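Local coordinates for glycerate 2-kinase (Pyrococcus horikoshii, PDB 1X3L), which catalyses the ATP-dependent phosphorylation of D-glycerate to 2-phosphoglycerate, using magnesium as its preferred metal and accepting several other phosphate donors, at residues 60-63 against 64-67; 118-121 against 122-125; 165-168 against 169-172; 172-175 against 176-179. All blocks are in the same frame, centred on the assembly; numbering follows the deposited sequence.

Contact 1: 60-63 against 64-67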
loop_
_atom_site.group_PDB
_atom_site.type_symbol
_atom_site.label_atom_id
_atom_site.label_comp_id
_atom_site.label_asym_id
_atom_site.label_seq_id
_atom_site.Cartn_x
_atom_site.Cartn_y
_atom_site.Cartn_z
ATOM N N ALA A 60 -3.255 11.530 3.534
ATOM C CA ALA A 60 -3.392 12.197 4.822
ATOM C C ALA A 60 -4.699 12.982 4.964
ATOM O O ALA A 60 -5.426 12.824 5.949
ATOM C CB ALA A 60 -2.199 13.121 5.053
ATOM N N CYS A 61 -4.999 13.830 3.983
ATOM C CA CYS A 61 -6.215 14.637 4.027
ATOM C C CYS A 61 -7.487 13.809 3.935
ATOM O O CYS A 61 -8.451 14.068 4.655
ATOM C CB CYS A 61 -6.206 15.685 2.913
ATOM S SG CYS A 61 -4.974 16.981 3.161
ATOM N N GLU A 62 -7.502 12.817 3.052
ATOM C CA GLU A 62 -8.690 11.984 2.931
ATOM C C GLU A 62 -8.944 11.205 4.222
ATOM O O GLU A 62 -10.078 11.127 4.692
ATOM C CB GLU A 62 -8.562 11.035 1.735
ATOM C CG GLU A 62 -8.910 11.698 0.410
ATOM C CD GLU A 62 -10.379 12.111 0.338
ATOM O OE1 GLU A 62 -11.251 11.228 0.146
ATOM O OE2 GLU A 62 -10.667 13.320 0.485
ATOM N N MET A 63 -7.893 10.644 4.812
ATOM C CA MET A 63 -8.058 9.898 6.055
ATOM C C MET A 63 -8.500 10.832 7.180
ATOM O O MET A 63 -9.391 10.500 7.959
ATOM C CB MET A 63 -6.753 9.185 6.418
ATOM C CG MET A 63 -6.442 8.008 5.487
ATOM S SD MET A 63 -4.816 7.276 5.724
ATOM C CE MET A 63 -5.128 6.212 7.162
ATOM N N ALA A 64 -7.884 12.008 7.243
ATOM C CA ALA A 64 -8.217 13.006 8.260
ATOM C C ALA A 64 -9.671 13.449 8.143
ATOM O O ALA A 64 -10.354 13.644 9.146
ATOM C CB ALA A 64 -7.294 14.218 8.125
ATOM N N ARG A 65 -10.138 13.616 6.910
ATOM C CA ARG A 65 -11.511 14.040 6.661
ATOM C C ARG A 65 -12.506 13.036 7.247
ATOM O O ARG A 65 -13.544 13.422 7.791
ATOM C CB ARG A 65 -11.732 14.204 5.152
ATOM C CG ARG A 65 -13.072 14.803 4.762
ATOM C CD ARG A 65 -13.066 15.244 3.298
ATOM N NE ARG A 65 -12.883 14.130 2.366
ATOM C CZ ARG A 65 -13.847 13.292 1.988
ATOM N NH1 ARG A 65 -15.081 13.433 2.459
ATOM N NH2 ARG A 65 -13.575 12.306 1.142
ATOM N N ALA A 66 -12.183 11.749 7.147
ATOM C CA ALA A 66 -13.054 10.705 7.681
ATOM C C ALA A 66 -13.169 10.827 9.201
ATOM O O ALA A 66 -14.258 10.701 9.768
ATOM C CB ALA A 66 -12.513 9.324 7.301
ATOM N N ILE A 67 -12.043 11.065 9.864
ATOM C CA ILE A 67 -12.051 11.202 11.314
ATOM C C ILE A 67 -12.889 12.405 11.754
ATOM O O ILE A 67 -13.663 12.311 12.709
ATOM C CB ILE A 67 -10.617 11.340 11.865
ATOM C CG1 ILE A 67 -9.842 10.042 11.621
ATOM C CG2 ILE A 67 -10.651 11.656 13.348
ATOM C CD1 ILE A 67 -10.424 8.837 12.332
#

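Contact 2: 118-121 against 122-125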
loop_
_atom_site.group_PDB
_atom_site.type_symbol
_atom_site.label_atom_id
_atom_site.label_comp_id
_atom_site.label_asym_id
_atom_site.label_seq_id
_atom_site.Cartn_x
_atom_site.Cartn_y
_atom_site.Cartn_z
ATOM N N ARG A 118 1.181 18.878 23.471
ATOM C CA ARG A 118 -0.056 19.386 24.052
ATOM C C ARG A 118 -1.035 18.290 24.484
ATOM O O ARG A 118 -1.788 18.475 25.437
ATOM C CB ARG A 118 -0.746 20.320 23.056
ATOM C CG ARG A 118 -2.107 20.813 23.512
ATOM C CD ARG A 118 -2.805 21.599 22.412
ATOM N NE ARG A 118 -4.178 21.933 22.773
ATOM C CZ ARG A 118 -5.049 22.503 21.946
ATOM N NH1 ARG A 118 -4.688 22.807 20.704
ATOM N NH2 ARG A 118 -6.283 22.765 22.357
ATOM N N ALA A 119 -1.038 17.158 23.786
ATOM C CA ALA A 119 -1.944 16.064 24.137
ATOM C C ALA A 119 -1.590 15.491 25.511
ATOM O O ALA A 119 -0.420 15.256 25.812
ATOM C CB ALA A 119 -1.884 14.965 23.074
ATOM N N ARG A 120 -2.609 15.260 26.337
ATOM C CA ARG A 120 -2.411 14.737 27.689
ATOM C C ARG A 120 -2.609 13.226 27.800
ATOM O O ARG A 120 -3.097 12.582 26.874
ATOM C CB ARG A 120 -3.358 15.446 28.665
ATOM C CG ARG A 120 -3.141 16.955 28.796
ATOM C CD ARG A 120 -1.767 17.282 29.373
ATOM N NE ARG A 120 -0.744 17.414 28.338
ATOM C CZ ARG A 120 0.567 17.371 28.565
ATOM N NH1 ARG A 120 1.029 17.193 29.798
ATOM N NH2 ARG A 120 1.417 17.514 27.558
ATOM N N GLU A 121 -2.239 12.667 28.948
ATOM C CA GLU A 121 -2.368 11.232 29.177
ATOM C C GLU A 121 -3.804 10.730 29.046
ATOM O O GLU A 121 -4.037 9.526 28.957
ATOM C CB GLU A 121 -1.840 10.858 30.567
ATOM C CG GLU A 121 -0.344 11.090 30.792
ATOM C CD GLU A 121 0.038 12.563 30.818
ATOM O OE1 GLU A 121 -0.836 13.405 31.121
ATOM O OE2 GLU A 121 1.219 12.880 30.554
ATOM N N ASN A 122 -4.769 11.645 29.037
ATOM C CA ASN A 122 -6.168 11.245 28.930
ATOM C C ASN A 122 -6.782 11.568 27.567
ATOM O O ASN A 122 -7.980 11.369 27.360
ATOM C CB ASN A 122 -6.989 11.909 30.038
ATOM C CG ASN A 122 -7.104 13.402 29.857
ATOM O OD1 ASN A 122 -6.099 14.104 29.748
ATOM N ND2 ASN A 122 -8.335 13.900 29.821
ATOM N N ASP A 123 -5.967 12.068 26.643
ATOM C CA ASP A 123 -6.449 12.389 25.303
ATOM C C ASP A 123 -6.143 11.251 24.333
ATOM O O ASP A 123 -5.299 10.392 24.604
ATOM C CB ASP A 123 -5.794 13.666 24.770
ATOM C CG ASP A 123 -6.091 14.878 25.621
ATOM O OD1 ASP A 123 -7.229 14.990 26.126
ATOM O OD2 ASP A 123 -5.187 15.726 25.769
ATOM N N ILE A 124 -6.833 11.255 23.199
ATOM C CA ILE A 124 -6.635 10.245 22.169
ATOM C C ILE A 124 -5.976 10.913 20.966
ATOM O O ILE A 124 -6.374 12.010 20.561
ATOM C CB ILE A 124 -7.978 9.624 21.721
ATOM C CG1 ILE A 124 -8.607 8.851 22.882
ATOM C CG2 ILE A 124 -7.765 8.713 20.511
ATOM C CD1 ILE A 124 -9.899 8.148 22.524
ATOM N N VAL A 125 -4.962 10.263 20.408
ATOM C CA VAL A 125 -4.264 10.803 19.246
ATOM C C VAL A 125 -4.283 9.818 18.084
ATOM O O VAL A 125 -3.683 8.746 18.159
ATOM C CB VAL A 125 -2.786 11.128 19.566
ATOM C CG1 VAL A 125 -2.099 11.686 18.326
ATOM C CG2 VAL A 125 -2.700 12.122 20.722
#

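Contact 3: 165-168 against 169-172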
loop_
_atom_site.group_PDB
_atom_site.type_symbol
_atom_site.label_atom_id
_atom_site.label_comp_id
_atom_site.label_asym_id
_atom_site.label_seq_id
_atom_site.Cartn_x
_atom_site.Cartn_y
_atom_site.Cartn_z
ATOM N N GLU A 165 18.718 -2.253 5.282
ATOM C CA GLU A 165 19.924 -1.742 5.929
ATOM C C GLU A 165 19.906 -0.221 5.864
ATOM O O GLU A 165 20.467 0.452 6.725
ATOM C CB GLU A 165 21.183 -2.269 5.232
ATOM C CG GLU A 165 21.341 -3.778 5.282
ATOM C CD GLU A 165 22.610 -4.259 4.602
ATOM O OE1 GLU A 165 22.806 -3.946 3.412
ATOM O OE2 GLU A 165 23.413 -4.954 5.259
ATOM N N ILE A 166 19.260 0.306 4.830
ATOM C CA ILE A 166 19.147 1.743 4.636
ATOM C C ILE A 166 18.109 2.284 5.606
ATOM O O ILE A 166 18.238 3.400 6.109
ATOM C CB ILE A 166 18.725 2.075 3.185
ATOM C CG1 ILE A 166 19.868 1.724 2.228
ATOM C CG2 ILE A 166 18.343 3.545 3.063
ATOM C CD1 ILE A 166 19.551 1.960 0.764
ATOM N N ASN A 167 17.080 1.479 5.861
ATOM C CA ASN A 167 16.016 1.846 6.786
ATOM C C ASN A 167 16.579 1.859 8.203
ATOM O O ASN A 167 16.175 2.666 9.035
ATOM C CB ASN A 167 14.872 0.832 6.715
ATOM C CG ASN A 167 14.178 0.826 5.369
ATOM O OD1 ASN A 167 14.546 1.581 4.467
ATOM N ND2 ASN A 167 13.173 -0.031 5.222
ATOM N N THR A 168 17.508 0.949 8.471
ATOM C CA THR A 168 18.133 0.859 9.784
ATOM C C THR A 168 18.914 2.132 10.082
ATOM O O THR A 168 18.811 2.696 11.174
ATOM C CB THR A 168 19.091 -0.336 9.861
ATOM O OG1 THR A 168 18.332 -1.550 9.803
ATOM C CG2 THR A 168 19.899 -0.299 11.152
ATOM N N VAL A 169 19.694 2.578 9.105
ATOM C CA VAL A 169 20.478 3.786 9.272
ATOM C C VAL A 169 19.556 4.995 9.376
ATOM O O VAL A 169 19.698 5.797 10.291
ATOM C CB VAL A 169 21.467 3.987 8.100
ATOM C CG1 VAL A 169 22.208 5.305 8.262
ATOM C CG2 VAL A 169 22.463 2.838 8.056
ATOM N N ARG A 170 18.598 5.112 8.455
ATOM C CA ARG A 170 17.674 6.247 8.467
ATOM C C ARG A 170 16.842 6.320 9.746
ATOM O O ARG A 170 16.608 7.409 10.283
ATOM C CB ARG A 170 16.745 6.214 7.243
ATOM C CG ARG A 170 17.460 6.423 5.903
ATOM C CD ARG A 170 16.486 6.602 4.724
ATOM N NE ARG A 170 15.550 5.485 4.594
ATOM C CZ ARG A 170 14.363 5.425 5.194
ATOM N NH1 ARG A 170 13.948 6.422 5.965
ATOM N NH2 ARG A 170 13.593 4.356 5.036
ATOM N N LYS A 171 16.396 5.168 10.240
ATOM C CA LYS A 171 15.608 5.144 11.467
ATOM C C LYS A 171 16.413 5.659 12.661
ATOM O O LYS A 171 15.843 6.214 13.605
ATOM C CB LYS A 171 15.102 3.728 11.763
ATOM C CG LYS A 171 13.987 3.260 10.828
ATOM C CD LYS A 171 13.475 1.870 11.195
ATOM C CE LYS A 171 12.319 1.473 10.281
ATOM N NZ LYS A 171 11.625 0.239 10.737
ATOM N N HIS A 172 17.732 5.488 12.617
ATOM C CA HIS A 172 18.579 5.935 13.721
ATOM C C HIS A 172 19.113 7.364 13.636
ATOM O O HIS A 172 19.988 7.744 14.411
ATOM C CB HIS A 172 19.736 4.953 13.936
ATOM C CG HIS A 172 19.311 3.665 14.571
ATOM N ND1 HIS A 172 18.722 2.641 13.859
ATOM C CD2 HIS A 172 19.309 3.269 15.867
ATOM C CE1 HIS A 172 18.374 1.673 14.687
ATOM N NE2 HIS A 172 18.717 2.029 15.911
#

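Contact 4: 172-175 against 176-179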
loop_
_atom_site.group_PDB
_atom_site.type_symbol
_atom_site.label_atom_id
_atom_site.label_comp_id
_atom_site.label_asym_id
_atom_site.label_seq_id
_atom_site.Cartn_x
_atom_site.Cartn_y
_atom_site.Cartn_z
ATOM N N HIS A 172 17.732 5.488 12.617
ATOM C CA HIS A 172 18.579 5.935 13.721
ATOM C C HIS A 172 19.113 7.364 13.636
ATOM O O HIS A 172 19.988 7.744 14.411
ATOM C CB HIS A 172 19.736 4.953 13.936
ATOM C CG HIS A 172 19.311 3.665 14.571
ATOM N ND1 HIS A 172 18.722 2.641 13.859
ATOM C CD2 HIS A 172 19.309 3.269 15.867
ATOM C CE1 HIS A 172 18.374 1.673 14.687
ATOM N NE2 HIS A 172 18.717 2.029 15.911
ATOM N N ILE A 173 18.597 8.153 12.697
ATOM C CA ILE A 173 19.003 9.554 12.574
ATOM C C ILE A 173 17.766 10.407 12.352
ATOM O O ILE A 173 17.842 11.528 11.847
ATOM C CB ILE A 173 19.999 9.795 11.419
ATOM C CG1 ILE A 173 19.438 9.257 10.104
ATOM C CG2 ILE A 173 21.340 9.160 11.757
ATOM C CD1 ILE A 173 20.341 9.522 8.916
ATOM N N SER A 174 16.624 9.855 12.750
ATOM C CA SER A 174 15.344 10.530 12.633
ATOM C C SER A 174 14.676 10.582 14.001
ATOM O O SER A 174 14.706 9.611 14.748
ATOM C CB SER A 174 14.437 9.779 11.655
ATOM O OG SER A 174 13.101 10.244 11.754
ATOM N N LYS A 175 14.055 11.710 14.320
ATOM C CA LYS A 175 13.390 11.862 15.605
ATOM C C LYS A 175 11.968 11.307 15.630
ATOM O O LYS A 175 11.348 11.241 16.692
ATOM C CB LYS A 175 13.376 13.342 16.009
ATOM C CG LYS A 175 14.772 13.930 16.205
ATOM C CD LYS A 175 14.729 15.362 16.742
ATOM C CE LYS A 175 14.090 15.436 18.123
ATOM N NZ LYS A 175 14.063 16.841 18.640
ATOM N N VAL A 176 11.449 10.891 14.478
ATOM C CA VAL A 176 10.085 10.364 14.438
ATOM C C VAL A 176 9.937 8.936 13.900
ATOM O O VAL A 176 8.935 8.265 14.158
ATOM C CB VAL A 176 9.161 11.301 13.627
ATOM C CG1 VAL A 176 9.004 12.625 14.362
ATOM C CG2 VAL A 176 9.732 11.533 12.244
ATOM N N LYS A 177 10.932 8.471 13.157
ATOM C CA LYS A 177 10.884 7.129 12.595
ATOM C C LYS A 177 11.339 6.086 13.613
ATOM O O LYS A 177 11.821 6.432 14.689
ATOM C CB LYS A 177 11.762 7.067 11.344
ATOM C CG LYS A 177 11.216 7.877 10.177
ATOM C CD LYS A 177 12.252 8.025 9.074
ATOM C CE LYS A 177 11.628 8.550 7.786
ATOM N NZ LYS A 177 10.824 9.779 7.993
ATOM N N GLY A 178 11.173 4.808 13.275
ATOM C CA GLY A 178 11.587 3.749 14.180
ATOM C C GLY A 178 10.818 3.735 15.486
ATOM O O GLY A 178 11.396 3.515 16.554
ATOM N N GLY A 179 9.513 3.975 15.402
ATOM C CA GLY A 179 8.668 3.977 16.584
ATOM C C GLY A 179 8.797 5.195 17.491
ATOM O O GLY A 179 8.096 5.300 18.503
#

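Contact 1: 60-63 against 64-67
On the first turns of helix 60-70, Glu62 and Arg65 form a salt bridge between residues three apart. The two side chains run side by side in the same direction, and Arg65 presents the flank of its guanidinium, using NE together with NH2. NH2 lies 2.7 Å from Glu62 OE1, which it meets on the syn side. NE reaches Glu62 OE2 at 3.0 Å, coming from above the carboxylate plane, the two flat groups being turned 35° apart; a weaker bond links NH2 to the same OE2. Glu62 can meet this flank because its chain bends at chi2 (-65°), which turns the carboxylate along the helix toward Arg65. The helix is the crossover of a beta-alpha-beta unit, joining parallel strands 51-56 and 75-81, and its other side chains pack on neighbouring elements: Met63 and Ile67 on strand 124-129, Ala66 on Tyr24 and Val27 of helix 23-30. Tyr24 also makes a cation-pi contact with Arg65. Beneath the salt bridge runs the regular backbone pattern, with Ala64 N bonded to Ala60 O and Arg65 N to Cys61 O, both at 2.9 Å. Ala60 lies about 7 Å, side chain to side chain, from Lys58, which probably binds the substrate.

Contact 2: 118-121 against 122-125
Asp123 folds its side chain back against Arg120. Its CB lies 3.6 Å from Arg120 O. CG sits beside the backbone N of Asp123 and anti to the carbonyl carbon (chi1 -61°), which carries the carboxylate back toward Arg120 and leaves CG 3.6 Å from Arg120 N. At the tip, OD2 accepts the backbone N-H of Arg120 at 2.7 Å in an almost straight bond (170°), on its anti side and well out of the carboxylate plane. The other oxygen, OD1, takes the backbone N of Lys50, so both ends of this buried carboxylate are held by main-chain groups. In the reverse sense, Asp123 N donates to Arg120 O at 2.9 Å, and the pair of residues is thus gripped twice. With Asp123 reduced to alanine, the N-H groups of Arg120 and Lys50 would probably lose their acceptor and the hold on the bend would weaken. Next to it, Asn122 sets OD1 3.2 Å from Arg120 CB, while its ND2 bonds to Lys48 O. Further in, Ala119 CB packs on Val125 CG2 at 3.8 Å. The arrangement is a type I beta turn from Arg120 to Asp123, leading from helix 103-118 into strand 124-129 of the parallel sheet.

Contact 3: 165-168 against 169-172
Where helix 163-171 ends, the imidazole of His172 turns back to the carbonyl of Thr168. ND1 donates to Thr168 O at 2.7 Å, a nearly straight bond (164°) with the oxygen lying at the ring edge, close to the ring plane. The same oxygen takes a weak bond from His172 N at 3.3 Å, so one carbonyl of the last turn serves both the main chain and the side chain of His172. Elsewhere on the same turns, Arg170 lies alongside Asn167 and sends NH2 to OD1 at 3.0 Å. The donor stands well above the amide plane (66° out of it), and amide and guanidinium are steeply inclined to each other. A bend at chi3 (-56°) turns the arginine in this direction, and its NE passes 3.7 Å from Ile166 CG2. A second shell sets these groups: Ser207 OG also bonds to Arg170 NH2, while Glu251 OE2 takes His172 NE2 and Phe217 meets the histidine ring edge-to-face. Val169 and Ile166 pack on Leu156 of helix 146-158. Both nitrogens of the imidazole are therefore engaged, and this fixes the ring orientation: a half-turn about CB-CG would bring carbon CD2 to the carbonyl in place of the donating ND1.

Contact 4: 172-175 against 176-179
Ser174 and the residues just after it form an ST turn, Ser174 OG accepting the N-H of Val176, and the N-H of Lys177 adds a second bond. The turn lies in the loop that follows helix 163-171 and leads to helix 180-183. The hydrogen bonds differ little: Lys177 N reaches Ser174 OG at 3.1 Å (156°), and Val176 N reaches the same atom at 3.3 Å (159°). OG can meet both because it stands opposite the serine's own nitrogen across CA-CB (chi1 167°), beside the carbonyl carbon, on the side of the following residues. Glu138 OE2 is also hydrogen-bonded to OG, so three partners grip one buried hydroxyl; with two of them donating, the serine probably gives its proton to the carboxylate. Were the hydroxyl removed, as by an alanine here, two backbone N-H groups would lose this acceptor and Glu138 OE2 its partner, and the turn would probably be held less firmly.

Charge pairing involves Lys177, whose NZ makes a salt bridge to Glu138 OE1 and a hydrogen bond to Ser134 O, so the two oxygens of Glu138 tie the serine and the lysine together.

Carbon atoms also pack round the hydroxyl. The stem of Lys177 runs past Ser174, with CD 3.8 Å from the serine CB. From the other residue of the turn, Val176 brings one methyl close, CG2 lying 3.6 Å from Ser174 OG.

From the N terminus, contact 1 comes first, on helix 60-70 between neighbouring strands 51-56 and 75-81 of the parallel sheet. Contact 2 follows at the turn where helix 103-118 hands over to strand 124-129, the strand on the other side of 51-56; the centres of the two contacts are 19 Å apart and their atoms do not touch. Contact 3 closes the last turns of helix 163-171, and contact 4 begins on His172, the residue on which contact 3 ends and which the two share, carrying the chain on to helix 180-183. None of the four nests in or crosses another. Contacts 3 and 4 also meet through space, Arg170 NH1 packing 3.6 Å from Lys177 CE.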